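Local coordinates for 6-pyruvoyl tetrahydrobiopterin synthase (Plasmodium vivax, PDB 3LX3), which belongs to the 6-pyruvoyl tetrahydropterin synthase family of zinc-containing pterin proteins and assembles from six copies of its chain, at residues A[34-39]-A[48-53]; A[42-47]-A[115-120]; A[88-93]-A[127-132]; A[139-144]-A[162-167]. All blocks are in the same frame, centred on the assembly; numbering follows the deposited sequence.

Contact 1: residues A[34-39]-A[48-53]. With ZN (zinc ion), chain B.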
loop_
_atom_site.group_PDB
_atom_site.type_symbol
_atom_site.label_atom_id
_atom_site.label_comp_id
_atom_site.label_asym_id
_atom_site.label_seq_id
_atom_site.Cartn_x
_atom_site.Cartn_y
_atom_site.Cartn_z
ATOM N N CYS A 34 3.803 -18.906 -8.830
ATOM C CA CYS A 34 4.268 -20.278 -8.876
ATOM C C CYS A 34 3.490 -21.184 -7.936
ATOM O O CYS A 34 2.945 -20.734 -6.910
ATOM C CB CYS A 34 5.757 -20.381 -8.492
ATOM S SG CYS A 34 6.847 -19.665 -9.738
ATOM N N ALA A 35 3.495 -22.474 -8.275
ATOM C CA ALA A 35 2.993 -23.502 -7.401
ATOM C C ALA A 35 4.168 -24.146 -6.635
ATOM O O ALA A 35 5.295 -24.195 -7.132
ATOM C CB ALA A 35 2.250 -24.565 -8.217
ATOM N N HIS A 36 3.897 -24.645 -5.426
ATOM C CA HIS A 36 4.912 -25.324 -4.647
ATOM C C HIS A 36 4.247 -26.138 -3.543
ATOM O O HIS A 36 3.059 -25.993 -3.299
ATOM C CB HIS A 36 5.946 -24.319 -4.086
ATOM C CG HIS A 36 5.622 -23.759 -2.735
ATOM N ND1 HIS A 36 6.532 -23.809 -1.697
ATOM C CD2 HIS A 36 4.542 -23.095 -2.266
ATOM C CE1 HIS A 36 6.006 -23.207 -0.640
ATOM N NE2 HIS A 36 4.790 -22.778 -0.944
ATOM N N PHE A 37 5.057 -26.896 -2.832
ATOM C CA PHE A 37 4.690 -27.343 -1.488
ATOM C C PHE A 37 5.979 -27.611 -0.715
ATOM O O PHE A 37 6.954 -28.177 -1.241
ATOM C CB PHE A 37 3.713 -28.566 -1.494
ATOM C CG PHE A 37 4.260 -29.832 -2.110
ATOM C CD1 PHE A 37 4.958 -30.762 -1.354
ATOM C CD2 PHE A 37 3.975 -30.126 -3.433
ATOM C CE1 PHE A 37 5.389 -31.953 -1.917
ATOM C CE2 PHE A 37 4.423 -31.284 -4.000
ATOM C CZ PHE A 37 5.138 -32.189 -3.242
ATOM N N ILE A 38 5.948 -27.268 0.566
ATOM C CA ILE A 38 7.037 -27.571 1.510
ATOM C C ILE A 38 6.979 -29.036 1.914
ATOM O O ILE A 38 5.905 -29.558 2.225
ATOM C CB ILE A 38 6.879 -26.732 2.809
ATOM C CG1 ILE A 38 7.018 -25.235 2.520
ATOM C CG2 ILE A 38 7.876 -27.218 3.908
ATOM C CD1 ILE A 38 8.345 -24.791 1.970
ATOM N N ALA A 39 8.129 -29.705 1.905
ATOM C CA ALA A 39 8.279 -31.022 2.492
ATOM C C ALA A 39 9.612 -31.083 3.190
ATOM O O ALA A 39 10.629 -30.705 2.630
ATOM C CB ALA A 39 8.219 -32.136 1.400
ATOM N N HIS A 48 -0.106 -25.880 -3.398
ATOM C CA HIS A 48 -0.738 -24.573 -3.472
ATOM C C HIS A 48 0.191 -23.637 -4.249
ATOM O O HIS A 48 0.995 -24.100 -5.030
ATOM C CB HIS A 48 -1.066 -24.085 -2.043
ATOM C CG HIS A 48 0.151 -23.859 -1.213
ATOM N ND1 HIS A 48 0.895 -24.890 -0.661
ATOM C CD2 HIS A 48 0.798 -22.725 -0.908
ATOM C CE1 HIS A 48 1.954 -24.381 -0.055
ATOM N NE2 HIS A 48 1.924 -23.055 -0.179
ATOM N N GLY A 49 0.006 -22.334 -4.106
ATOM C CA GLY A 49 0.855 -21.409 -4.817
ATOM C C GLY A 49 0.774 -20.035 -4.221
ATOM O O GLY A 49 0.070 -19.808 -3.253
ATOM N N HIS A 50 1.568 -19.150 -4.822
ATOM C CA HIS A 50 1.822 -17.784 -4.372
ATOM C C HIS A 50 2.185 -16.880 -5.531
ATOM O O HIS A 50 2.765 -17.314 -6.522
ATOM C CB HIS A 50 3.011 -17.776 -3.437
ATOM C CG HIS A 50 2.845 -18.624 -2.219
ATOM N ND1 HIS A 50 1.917 -18.343 -1.238
ATOM C CD2 HIS A 50 3.474 -19.757 -1.830
ATOM C CE1 HIS A 50 1.990 -19.269 -0.302
ATOM N NE2 HIS A 50 2.932 -20.139 -0.630
ATOM N N ASN A 51 1.921 -15.588 -5.344
ATOM C CA ASN A 51 2.548 -14.539 -6.096
ATOM C C ASN A 51 3.795 -14.156 -5.331
ATOM O O ASN A 51 3.759 -13.320 -4.433
ATOM C CB ASN A 51 1.622 -13.340 -6.183
ATOM C CG ASN A 51 0.290 -13.644 -6.808
ATOM O OD1 ASN A 51 0.207 -14.379 -7.791
ATOM N ND2 ASN A 51 -0.789 -13.099 -6.218
ATOM N N TYR A 52 4.916 -14.801 -5.622
ATOM C CA TYR A 52 6.154 -14.444 -4.964
ATOM C C TYR A 52 6.632 -13.093 -5.438
ATOM O O TYR A 52 6.481 -12.740 -6.610
ATOM C CB TYR A 52 7.241 -15.454 -5.277
ATOM C CG TYR A 52 7.127 -16.828 -4.618
ATOM C CD1 TYR A 52 7.696 -17.076 -3.388
ATOM C CD2 TYR A 52 6.444 -17.871 -5.226
ATOM C CE1 TYR A 52 7.661 -18.352 -2.781
ATOM C CE2 TYR A 52 6.371 -19.115 -4.622
ATOM C CZ TYR A 52 6.953 -19.358 -3.406
ATOM O OH TYR A 52 6.833 -20.624 -2.868
ATOM N N ASN A 53 7.246 -12.327 -4.548
ATOM C CA ASN A 53 7.802 -11.032 -4.900
ATOM C C ASN A 53 9.262 -10.915 -4.433
ATOM O O ASN A 53 9.613 -11.448 -3.389
ATOM C CB ASN A 53 6.990 -9.957 -4.205
ATOM C CG ASN A 53 7.368 -8.603 -4.659
ATOM O OD1 ASN A 53 8.112 -7.898 -3.968
ATOM N ND2 ASN A 53 6.961 -8.262 -5.854
HETATM ZN ZN ZN B . 3.519 -21.840 0.452
HETATM O O HOH W 1 4.216 -23.081 1.927
HETATM O O HOH W 2 2.463 -21.011 2.172
#
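The imidazole of His36 lies under the hydroxyl of Tyr52, whose OH sits 3.2 Å above the ring plane, over its centre. The two rings meet edge to face, Tyr52 giving the edge, with planes 77° apart. The angle is too poor for a hydrogen bond to ND1; that nitrogen is hydrogen-bonded to Ser132 OG. With ND1 so engaged, NE2 of His36 is turned to the zinc ion, which it binds at 2.1 Å. NE2 of His48 and NE2 of His50 bind the same metal, as do two waters. His48 CG lies between its backbone N and carbonyl carbon (chi1 64°), which brings the ring alongside that of His36 toward the metal, the planes 67° apart, while His50 meets His36 rim to rim. His48 ND1 is hydrogen-bonded to Thr46 O, and His50 ND1 to OD1 of Asn51 of a neighbouring subunit, which should help fix the rotation of each ligand ring.

This three-histidine zinc site is characteristic of the 6-pyruvoyl tetrahydropterin synthase family, and it is built on two adjacent antiparallel strands. Cys34 pairs with His50 and His36 with His48 in hydrogen-bonded pairs, which puts all three histidines on one face of the sheet. Between them Ala35 faces Gly49 in a non-hydrogen-bonded pair with CA atoms only 4.0 Å apart, an approach suited to small residues.

Contact 2: residues A[42-47]-A[115-120]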
loop_
_atom_site.group_PDB
_atom_site.type_symbol
_atom_site.label_atom_id
_atom_site.label_comp_id
_atom_site.label_asym_id
_atom_site.label_seq_id
_atom_site.Cartn_x
_atom_site.Cartn_y
_atom_site.Cartn_z
ATOM N N GLY A 42 9.203 -35.511 8.402
ATOM C CA GLY A 42 7.984 -35.495 9.195
ATOM C C GLY A 42 6.873 -34.531 8.808
ATOM O O GLY A 42 5.876 -34.432 9.516
ATOM N N PHE A 43 7.027 -33.804 7.696
ATOM C CA PHE A 43 6.052 -32.795 7.301
ATOM C C PHE A 43 5.938 -32.691 5.786
ATOM O O PHE A 43 6.950 -32.596 5.097
ATOM C CB PHE A 43 6.452 -31.431 7.855
ATOM C CG PHE A 43 5.503 -30.321 7.477
ATOM C CD1 PHE A 43 4.273 -30.199 8.103
ATOM C CD2 PHE A 43 5.838 -29.407 6.483
ATOM C CE1 PHE A 43 3.394 -29.169 7.735
ATOM C CE2 PHE A 43 4.965 -28.393 6.121
ATOM C CZ PHE A 43 3.753 -28.272 6.744
ATOM N N ARG A 44 4.701 -32.672 5.292
ATOM C CA ARG A 44 4.398 -32.487 3.873
ATOM C C ARG A 44 3.173 -31.554 3.967
ATOM O O ARG A 44 2.329 -31.690 4.870
ATOM C CB ARG A 44 4.025 -33.839 3.228
ATOM C CG ARG A 44 4.113 -34.010 1.662
ATOM C CD ARG A 44 2.766 -33.861 0.900
ATOM N NE ARG A 44 1.677 -34.740 1.360
ATOM C CZ ARG A 44 0.403 -34.579 1.012
ATOM N NH1 ARG A 44 0.045 -33.584 0.201
ATOM N NH2 ARG A 44 -0.527 -35.396 1.479
ATOM N N GLU A 45 3.094 -30.582 3.101
ATOM C CA GLU A 45 1.829 -29.851 2.960
ATOM C C GLU A 45 1.251 -30.046 1.595
ATOM O O GLU A 45 1.912 -30.596 0.709
ATOM C CB GLU A 45 2.045 -28.400 3.230
ATOM C CG GLU A 45 2.778 -27.713 2.192
ATOM C CD GLU A 45 3.124 -26.270 2.549
ATOM O OE1 GLU A 45 2.505 -25.677 3.460
ATOM O OE2 GLU A 45 3.984 -25.714 1.861
ATOM N N THR A 46 0.008 -29.604 1.449
ATOM C CA THR A 46 -0.722 -29.725 0.195
ATOM C C THR A 46 -0.193 -28.767 -0.836
ATOM O O THR A 46 0.318 -27.669 -0.523
ATOM C CB THR A 46 -2.215 -29.557 0.404
ATOM O OG1 THR A 46 -2.489 -28.346 1.096
ATOM C CG2 THR A 46 -2.803 -30.738 1.199
ATOM N N LEU A 47 -0.342 -29.149 -2.102
ATOM C CA LEU A 47 -0.036 -28.282 -3.236
ATOM C C LEU A 47 -0.819 -26.986 -3.208
ATOM O O LEU A 47 -2.031 -26.980 -3.039
ATOM C CB LEU A 47 -0.355 -29.038 -4.544
ATOM C CG LEU A 47 -0.101 -28.297 -5.853
ATOM C CD1 LEU A 47 1.366 -28.078 -6.076
ATOM C CD2 LEU A 47 -0.691 -29.126 -7.014
ATOM N N SER A 115 2.153 -40.063 -0.795
ATOM C CA SER A 115 1.389 -39.183 -1.708
ATOM C C SER A 115 2.156 -39.084 -3.012
ATOM O O SER A 115 3.376 -39.039 -2.995
ATOM C CB SER A 115 1.238 -37.797 -1.135
ATOM O OG SER A 115 0.362 -37.840 -0.005
ATOM N N GLU A 116 1.442 -39.025 -4.119
ATOM C CA GLU A 116 2.042 -38.971 -5.455
ATOM C C GLU A 116 1.485 -37.785 -6.231
ATOM O O GLU A 116 0.262 -37.513 -6.230
ATOM C CB GLU A 116 1.772 -40.261 -6.255
ATOM C CG GLU A 116 2.500 -41.524 -5.776
ATOM C CD GLU A 116 2.214 -42.726 -6.704
ATOM O OE1 GLU A 116 1.592 -42.530 -7.762
ATOM O OE2 GLU A 116 2.644 -43.844 -6.365
ATOM N N TYR A 117 2.390 -37.103 -6.958
ATOM C CA TYR A 117 2.063 -36.026 -7.887
ATOM C C TYR A 117 2.675 -36.337 -9.229
ATOM O O TYR A 117 3.755 -36.973 -9.308
ATOM C CB TYR A 117 2.718 -34.703 -7.388
ATOM C CG TYR A 117 2.239 -34.270 -6.033
ATOM C CD1 TYR A 117 1.254 -33.311 -5.880
ATOM C CD2 TYR A 117 2.764 -34.844 -4.899
ATOM C CE1 TYR A 117 0.820 -32.957 -4.622
ATOM C CE2 TYR A 117 2.323 -34.496 -3.651
ATOM C CZ TYR A 117 1.327 -33.544 -3.523
ATOM O OH TYR A 117 0.880 -33.219 -2.246
ATOM N N SER A 118 2.098 -35.812 -10.292
ATOM C CA SER A 118 2.754 -35.879 -11.589
ATOM C C SER A 118 2.439 -34.615 -12.375
ATOM O O SER A 118 1.294 -34.180 -12.423
ATOM C CB SER A 118 2.265 -37.086 -12.357
ATOM O OG SER A 118 2.979 -37.180 -13.594
ATOM N N PHE A 119 3.489 -34.008 -12.933
ATOM C CA PHE A 119 3.340 -32.786 -13.703
ATOM C C PHE A 119 4.172 -32.873 -14.969
ATOM O O PHE A 119 5.234 -33.453 -14.953
ATOM C CB PHE A 119 3.933 -31.568 -12.934
ATOM C CG PHE A 119 3.537 -31.423 -11.475
ATOM C CD1 PHE A 119 2.226 -31.447 -11.097
ATOM C CD2 PHE A 119 4.471 -31.275 -10.487
ATOM C CE1 PHE A 119 1.871 -31.290 -9.737
ATOM C CE2 PHE A 119 4.047 -31.127 -9.130
ATOM C CZ PHE A 119 2.786 -31.074 -8.833
ATOM N N PRO A 120 3.701 -32.268 -16.086
ATOM C CA PRO A 120 4.589 -32.176 -17.206
ATOM C C PRO A 120 5.917 -31.512 -16.819
ATOM O O PRO A 120 5.917 -30.556 -16.054
ATOM C CB PRO A 120 3.844 -31.275 -18.176
ATOM C CG PRO A 120 2.378 -31.404 -17.776
ATOM C CD PRO A 120 2.453 -31.541 -16.301
#
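Arg44 and Tyr117 cross at a slant, the guanidinium plane turned 68° from the phenol ring. The arginine chain starts out extended, with CG anti to the backbone N (chi1 -160°), then bends at chi2 and chi3, which carries NH1 to the edge of the tyrosine ring, 2.6 Å from Tyr117 OH. Ser115 lies over one face of the guanidinium: its CB is 3.7 Å above the plane, and its OG is 3.0 Å from Arg44 NH2 at too poor an angle for a hydrogen bond. Asp113 holds both residues, by a salt bridge to Arg44 NE and a hydrogen bond to Ser115 OG. Asp123 of a neighbouring subunit makes a salt bridge to Arg44 NH1 and a hydrogen bond to Tyr117 OH; a long side chain with several N-H donors suits a place between two carboxylates.

Beside the polar groups the contact turns apolar. Leu47 sets CB 4.1 Å from Tyr117 CE1, and its CD1 is 4.3 Å from CZ of Phe119. Alternation typical of an extended beta strand sends Tyr117 and Phe119 to the same side as Ser115; strand 116-120, outermost in its sheet within this chain, bonds onward to a neighbouring subunit through Ser118.

Contact 3: residues A[88-93]-A[127-132]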
loop_
_atom_site.group_PDB
_atom_site.type_symbol
_atom_site.label_atom_id
_atom_site.label_comp_id
_atom_site.label_asym_id
_atom_site.label_seq_id
_atom_site.Cartn_x
_atom_site.Cartn_y
_atom_site.Cartn_z
ATOM N N HIS A 88 5.273 -21.528 -13.142
ATOM C CA HIS A 88 5.652 -22.933 -13.021
ATOM C C HIS A 88 5.461 -23.454 -11.620
ATOM O O HIS A 88 5.286 -22.698 -10.644
ATOM C CB HIS A 88 7.171 -23.106 -13.287
ATOM C CG HIS A 88 7.587 -22.767 -14.654
ATOM N ND1 HIS A 88 8.055 -21.515 -14.980
ATOM C CD2 HIS A 88 7.619 -23.496 -15.789
ATOM C CE1 HIS A 88 8.368 -21.489 -16.264
ATOM N NE2 HIS A 88 8.120 -22.680 -16.784
ATOM N N PHE A 89 5.552 -24.774 -11.497
ATOM C CA PHE A 89 5.757 -25.447 -10.241
ATOM C C PHE A 89 7.246 -25.418 -9.878
ATOM O O PHE A 89 8.077 -25.830 -10.711
ATOM C CB PHE A 89 5.239 -26.900 -10.272
ATOM C CG PHE A 89 5.538 -27.682 -9.028
ATOM C CD1 PHE A 89 4.737 -27.596 -7.926
ATOM C CD2 PHE A 89 6.627 -28.563 -8.972
ATOM C CE1 PHE A 89 4.996 -28.301 -6.816
ATOM C CE2 PHE A 89 6.894 -29.286 -7.854
ATOM C CZ PHE A 89 6.104 -29.162 -6.763
ATOM N N ILE A 90 7.582 -24.980 -8.666
ATOM C CA ILE A 90 8.960 -24.955 -8.206
ATOM C C ILE A 90 9.350 -26.307 -7.659
ATOM O O ILE A 90 8.817 -26.757 -6.640
ATOM C CB ILE A 90 9.169 -23.871 -7.146
ATOM C CG1 ILE A 90 8.909 -22.489 -7.772
ATOM C CG2 ILE A 90 10.581 -23.966 -6.574
ATOM C CD1 ILE A 90 8.835 -21.385 -6.710
ATOM N N LEU A 91 10.286 -26.972 -8.337
ATOM C CA LEU A 91 10.670 -28.349 -8.005
ATOM C C LEU A 91 12.043 -28.321 -7.333
ATOM O O LEU A 91 13.041 -28.038 -7.991
ATOM C CB LEU A 91 10.688 -29.229 -9.257
ATOM C CG LEU A 91 10.956 -30.713 -9.086
ATOM C CD1 LEU A 91 10.033 -31.346 -8.153
ATOM C CD2 LEU A 91 10.876 -31.374 -10.501
ATOM N N PRO A 92 12.084 -28.617 -6.022
ATOM C CA PRO A 92 13.363 -28.621 -5.327
ATOM C C PRO A 92 14.097 -29.888 -5.572
ATOM O O PRO A 92 13.823 -30.897 -4.891
ATOM C CB PRO A 92 12.935 -28.473 -3.851
ATOM C CG PRO A 92 11.641 -29.022 -3.762
ATOM C CD PRO A 92 10.966 -28.879 -5.101
ATOM N N MET A 93 15.093 -29.804 -6.435
ATOM C CA MET A 93 15.750 -30.987 -6.990
ATOM C C MET A 93 16.687 -31.706 -5.978
ATOM O O MET A 93 17.021 -32.900 -6.191
ATOM C CB MET A 93 16.368 -30.615 -8.353
ATOM C CG MET A 93 17.585 -29.770 -8.232
ATOM S SD MET A 93 18.189 -28.730 -9.656
ATOM C CE MET A 93 19.321 -29.895 -10.439
ATOM N N ILE A 127 15.024 -26.353 -9.517
ATOM C CA ILE A 127 15.866 -25.399 -8.807
ATOM C C ILE A 127 16.767 -26.143 -7.814
ATOM O O ILE A 127 16.289 -27.050 -7.121
ATOM C CB ILE A 127 14.933 -24.401 -8.002
ATOM C CG1 ILE A 127 13.857 -23.764 -8.909
ATOM C CG2 ILE A 127 15.800 -23.374 -7.267
ATOM C CD1 ILE A 127 14.513 -23.009 -10.061
ATOM N N PRO A 128 18.078 -25.808 -7.752
ATOM C CA PRO A 128 19.046 -26.540 -6.914
ATOM C C PRO A 128 18.955 -26.164 -5.432
ATOM O O PRO A 128 19.886 -25.607 -4.819
ATOM C CB PRO A 128 20.382 -26.175 -7.551
ATOM C CG PRO A 128 20.156 -24.815 -8.128
ATOM C CD PRO A 128 18.752 -24.879 -8.678
ATOM N N ILE A 129 17.797 -26.518 -4.877
ATOM C CA ILE A 129 17.473 -26.294 -3.484
ATOM C C ILE A 129 16.907 -27.579 -2.879
ATOM O O ILE A 129 16.433 -28.457 -3.587
ATOM C CB ILE A 129 16.495 -25.119 -3.317
ATOM C CG1 ILE A 129 15.174 -25.386 -3.986
ATOM C CG2 ILE A 129 17.177 -23.821 -3.837
ATOM C CD1 ILE A 129 14.118 -24.215 -3.879
ATOM N N LYS A 130 16.942 -27.664 -1.552
ATOM C CA LYS A 130 16.434 -28.816 -0.834
ATOM C C LYS A 130 14.941 -28.688 -0.482
ATOM O O LYS A 130 14.220 -29.692 -0.433
ATOM C CB LYS A 130 17.257 -29.049 0.433
ATOM C CG LYS A 130 18.748 -29.326 0.172
ATOM C CD LYS A 130 19.538 -29.323 1.460
ATOM C CE LYS A 130 18.973 -30.304 2.489
ATOM N NZ LYS A 130 18.656 -31.669 1.948
ATOM N N HIS A 131 14.488 -27.454 -0.234
ATOM C CA HIS A 131 13.083 -27.168 0.139
ATOM C C HIS A 131 12.671 -25.944 -0.609
ATOM O O HIS A 131 13.474 -25.004 -0.738
ATOM C CB HIS A 131 12.931 -26.873 1.637
ATOM C CG HIS A 131 13.680 -27.837 2.514
ATOM N ND1 HIS A 131 14.975 -27.604 2.881
ATOM C CD2 HIS A 131 13.330 -29.030 3.050
ATOM C CE1 HIS A 131 15.389 -28.601 3.655
ATOM N NE2 HIS A 131 14.422 -29.494 3.755
ATOM N N SER A 132 11.417 -25.888 -1.057
ATOM C CA SER A 132 10.904 -24.658 -1.630
ATOM C C SER A 132 10.437 -23.632 -0.576
ATOM O O SER A 132 9.320 -23.080 -0.646
ATOM C CB SER A 132 9.821 -24.960 -2.671
ATOM O OG SER A 132 8.766 -25.706 -2.091
HETATM O O HOH W 3 7.804 -27.263 -4.145
#
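A short parallel two-stranded sheet, 89-92 beside 124-127, ends here, and the loop that leaves it curls over the end of its partner. Ile127 N donates to Leu91 O at 3.0 Å and Met93 N to Ile127 O at 3.1 Å, two nearly straight bonds that flank Pro92. A proline fits this position because its nitrogen, which has no hydrogen to give, is not needed in the bonding to Ile127, which uses the neighbours Leu91 O and Met93 N. Ile127 O also accepts from Ile129 N, reached from the opposite face of the carbonyl plane to Met93 N, and this second bond closes an inverse gamma turn centred on Pro128.

That turn swings the chain back across Pro92. Ile129 has CG1 between its backbone N and carbonyl carbon (chi1 63°), which lays this branch 3.8 Å from Pro92 CB. Two residues back along the strand, Ile90 uses its CG2 methyl: it lies 4.0 Å from Ile127 CG1, the two side chains crossing at a slant, and 4.1 Å from Ser132 CB. Ile90, Ile127 and Ile129 are buried, and their branches meet here. Met93, its chain bent at chi3, lays SD beside the start of the turn, 3.5 Å from Pro128 N. At the far end of the loop a water donates to Ile90 O at 2.7 Å and is hydrogen-bonded to Ser132 OG.

Contact 4: residues A[139-144]-A[162-167]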
loop_
_atom_site.group_PDB
_atom_site.type_symbol
_atom_site.label_atom_id
_atom_site.label_comp_id
_atom_site.label_asym_id
_atom_site.label_seq_id
_atom_site.Cartn_x
_atom_site.Cartn_y
_atom_site.Cartn_z
ATOM N N LEU A 139 18.052 -17.473 -1.378
ATOM C CA LEU A 139 19.455 -17.772 -1.640
ATOM C C LEU A 139 19.720 -18.046 -3.122
ATOM O O LEU A 139 20.695 -17.571 -3.678
ATOM C CB LEU A 139 19.980 -18.954 -0.783
ATOM C CG LEU A 139 20.279 -18.789 0.697
ATOM C CD1 LEU A 139 20.740 -20.163 1.230
ATOM C CD2 LEU A 139 21.376 -17.732 0.957
ATOM N N TYR A 140 18.837 -18.836 -3.741
ATOM C CA TYR A 140 18.961 -19.172 -5.139
ATOM C C TYR A 140 18.891 -17.891 -5.987
ATOM O O TYR A 140 19.713 -17.680 -6.888
ATOM C CB TYR A 140 17.841 -20.153 -5.553
ATOM C CG TYR A 140 17.796 -20.333 -7.031
ATOM C CD1 TYR A 140 18.754 -21.083 -7.673
ATOM C CD2 TYR A 140 16.789 -19.737 -7.788
ATOM C CE1 TYR A 140 18.734 -21.245 -9.038
ATOM C CE2 TYR A 140 16.767 -19.893 -9.158
ATOM C CZ TYR A 140 17.732 -20.654 -9.770
ATOM O OH TYR A 140 17.722 -20.806 -11.142
ATOM N N ILE A 141 17.906 -17.044 -5.684
ATOM C CA ILE A 141 17.710 -15.813 -6.474
ATOM C C ILE A 141 18.892 -14.880 -6.321
ATOM O O ILE A 141 19.337 -14.266 -7.313
ATOM C CB ILE A 141 16.401 -15.135 -6.125
ATOM C CG1 ILE A 141 15.251 -15.995 -6.633
ATOM C CG2 ILE A 141 16.323 -13.703 -6.702
ATOM C CD1 ILE A 141 13.903 -15.458 -6.365
ATOM N N LEU A 142 19.393 -14.743 -5.109
ATOM C CA LEU A 142 20.568 -13.902 -4.888
ATOM C C LEU A 142 21.744 -14.353 -5.758
ATOM O O LEU A 142 22.409 -13.543 -6.412
ATOM C CB LEU A 142 20.991 -13.930 -3.410
ATOM C CG LEU A 142 22.262 -13.172 -3.016
ATOM C CD1 LEU A 142 22.103 -11.693 -3.341
ATOM C CD2 LEU A 142 22.536 -13.393 -1.534
ATOM N N ASN A 143 22.026 -15.660 -5.742
ATOM C CA ASN A 143 23.111 -16.184 -6.552
ATOM C C ASN A 143 22.877 -15.924 -8.046
ATOM O O ASN A 143 23.783 -15.486 -8.769
ATOM C CB ASN A 143 23.284 -17.681 -6.309
ATOM C CG ASN A 143 24.517 -18.229 -6.977
ATOM O OD1 ASN A 143 25.629 -17.903 -6.589
ATOM N ND2 ASN A 143 24.325 -19.067 -7.987
ATOM N N GLN A 144 21.664 -16.153 -8.507
ATOM C CA GLN A 144 21.314 -15.939 -9.918
ATOM C C GLN A 144 21.447 -14.481 -10.301
ATOM O O GLN A 144 21.902 -14.166 -11.407
ATOM C CB GLN A 144 19.904 -16.425 -10.231
ATOM C CG GLN A 144 19.720 -17.912 -10.234
ATOM C CD GLN A 144 20.614 -18.626 -11.227
ATOM O OE1 GLN A 144 21.493 -19.399 -10.854
ATOM N NE2 GLN A 144 20.437 -18.305 -12.481
ATOM N N MET A 162 25.111 -7.124 -1.692
ATOM C CA MET A 162 23.924 -7.481 -2.468
ATOM C C MET A 162 22.989 -8.221 -1.530
ATOM O O MET A 162 23.434 -9.059 -0.749
ATOM C CB MET A 162 24.302 -8.407 -3.637
ATOM C CG MET A 162 25.136 -7.691 -4.704
ATOM S SD MET A 162 24.125 -6.674 -5.744
ATOM C CE MET A 162 23.319 -7.942 -6.695
ATOM N N GLU A 163 21.709 -7.862 -1.595
ATOM C CA GLU A 163 20.713 -8.416 -0.664
ATOM C C GLU A 163 19.374 -8.580 -1.366
ATOM O O GLU A 163 18.861 -7.662 -2.005
ATOM C CB GLU A 163 20.567 -7.479 0.532
ATOM C CG GLU A 163 19.467 -7.831 1.515
ATOM C CD GLU A 163 19.148 -6.664 2.444
ATOM O OE1 GLU A 163 19.992 -6.366 3.308
ATOM O OE2 GLU A 163 18.040 -6.130 2.333
ATOM N N VAL A 164 18.814 -9.779 -1.269
ATOM C CA VAL A 164 17.518 -10.104 -1.814
ATOM C C VAL A 164 16.510 -10.402 -0.714
ATOM O O VAL A 164 16.823 -11.096 0.264
ATOM C CB VAL A 164 17.641 -11.347 -2.757
ATOM C CG1 VAL A 164 16.358 -12.082 -2.970
ATOM C CG2 VAL A 164 18.302 -10.919 -4.101
ATOM N N THR A 165 15.302 -9.863 -0.890
ATOM C CA THR A 165 14.141 -10.193 -0.072
ATOM C C THR A 165 13.147 -10.890 -0.977
ATOM O O THR A 165 12.792 -10.380 -2.024
ATOM C CB THR A 165 13.527 -8.948 0.585
ATOM O OG1 THR A 165 14.531 -8.335 1.421
ATOM C CG2 THR A 165 12.313 -9.344 1.409
ATOM N N VAL A 166 12.703 -12.075 -0.561
ATOM C CA VAL A 166 11.625 -12.817 -1.250
ATOM C C VAL A 166 10.467 -12.947 -0.277
ATOM O O VAL A 166 10.618 -13.250 0.916
ATOM C CB VAL A 166 12.100 -14.206 -1.691
ATOM C CG1 VAL A 166 10.887 -15.019 -2.259
ATOM C CG2 VAL A 166 13.224 -14.112 -2.709
ATOM N N SER A 167 9.266 -12.710 -0.788
ATOM C CA SER A 167 8.055 -13.005 -0.010
ATOM C C SER A 167 7.173 -14.016 -0.709
ATOM O O SER A 167 7.005 -13.918 -1.923
ATOM C CB SER A 167 7.319 -11.728 0.248
ATOM O OG SER A 167 6.818 -11.111 -0.888
#
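With CG anti to the backbone N (chi1 176°), Leu142 sends its branch from the helix flank to the strand, and CD1 comes to rest 4.0 Å from both Met162 CB and Val164 CG2. Ile141 instead has CG1 anti to its carbonyl carbon (chi1 -69°) and then extends straight, so that CD1 reaches Val166 CG2 at 4.0 Å while the CG2 branch stays back beside Val164 CG1, 4.1 Å away. Val164 is thus straddled: CG1 meets Ile141, crossing it at about a right angle, and CG2 meets Leu142, the two side chains sliding past each other in opposite directions. CG2 also approaches the helix backbone, 3.8 Å from Leu142 CA, the short beta-branched valine allowing the helix to come close to the strand.

No hydrogen bond joins the segments; the contact is wholly apolar. Met162, Val164 and Val166 alternate along the strand and share one face, which suits aliphatic residues, whereas Glu163 points away and is held by Tyr161 and Arg57. The axes of 139-144 and 162-167 run 140° apart in N-to-C direction and approach to 8.1 Å. Helix 134-149 thereby lies on one face of the antiparallel sheet, over strand 161-167. That strand is flanked by 48-61 and 172-179, from which Val54 touches Ile141 and Val176 touches Leu139.

How the contacts relate
Contact 1 carries three of the four zinc-site residues and touches each of the other contacts; the fourth, Glu168, also belongs to the pocket of 2-amino-1,5-dihydropteridine-4,6-dione. Contact 2 lies 12 Å away between centres and joins it where Glu45 OE2 meets Ile38 N at 2.8 Å and Tyr117 stacks on Phe37. Contact 3, 10 Å from contact 1 between centres, supplies Ile90 N to Ala35 O at 2.9 Å; its loop leads on to Ser133, Thr134 and Glu135 of the same pocket. Contact 4 shares the main sheet with contact 1 through Asn53 O and Ser167 N, 2.9 Å apart, and Tyr140 packs on Ile127 of contact 3. Contacts 2 and 4 do not touch, their nearest atoms about 12 Å apart.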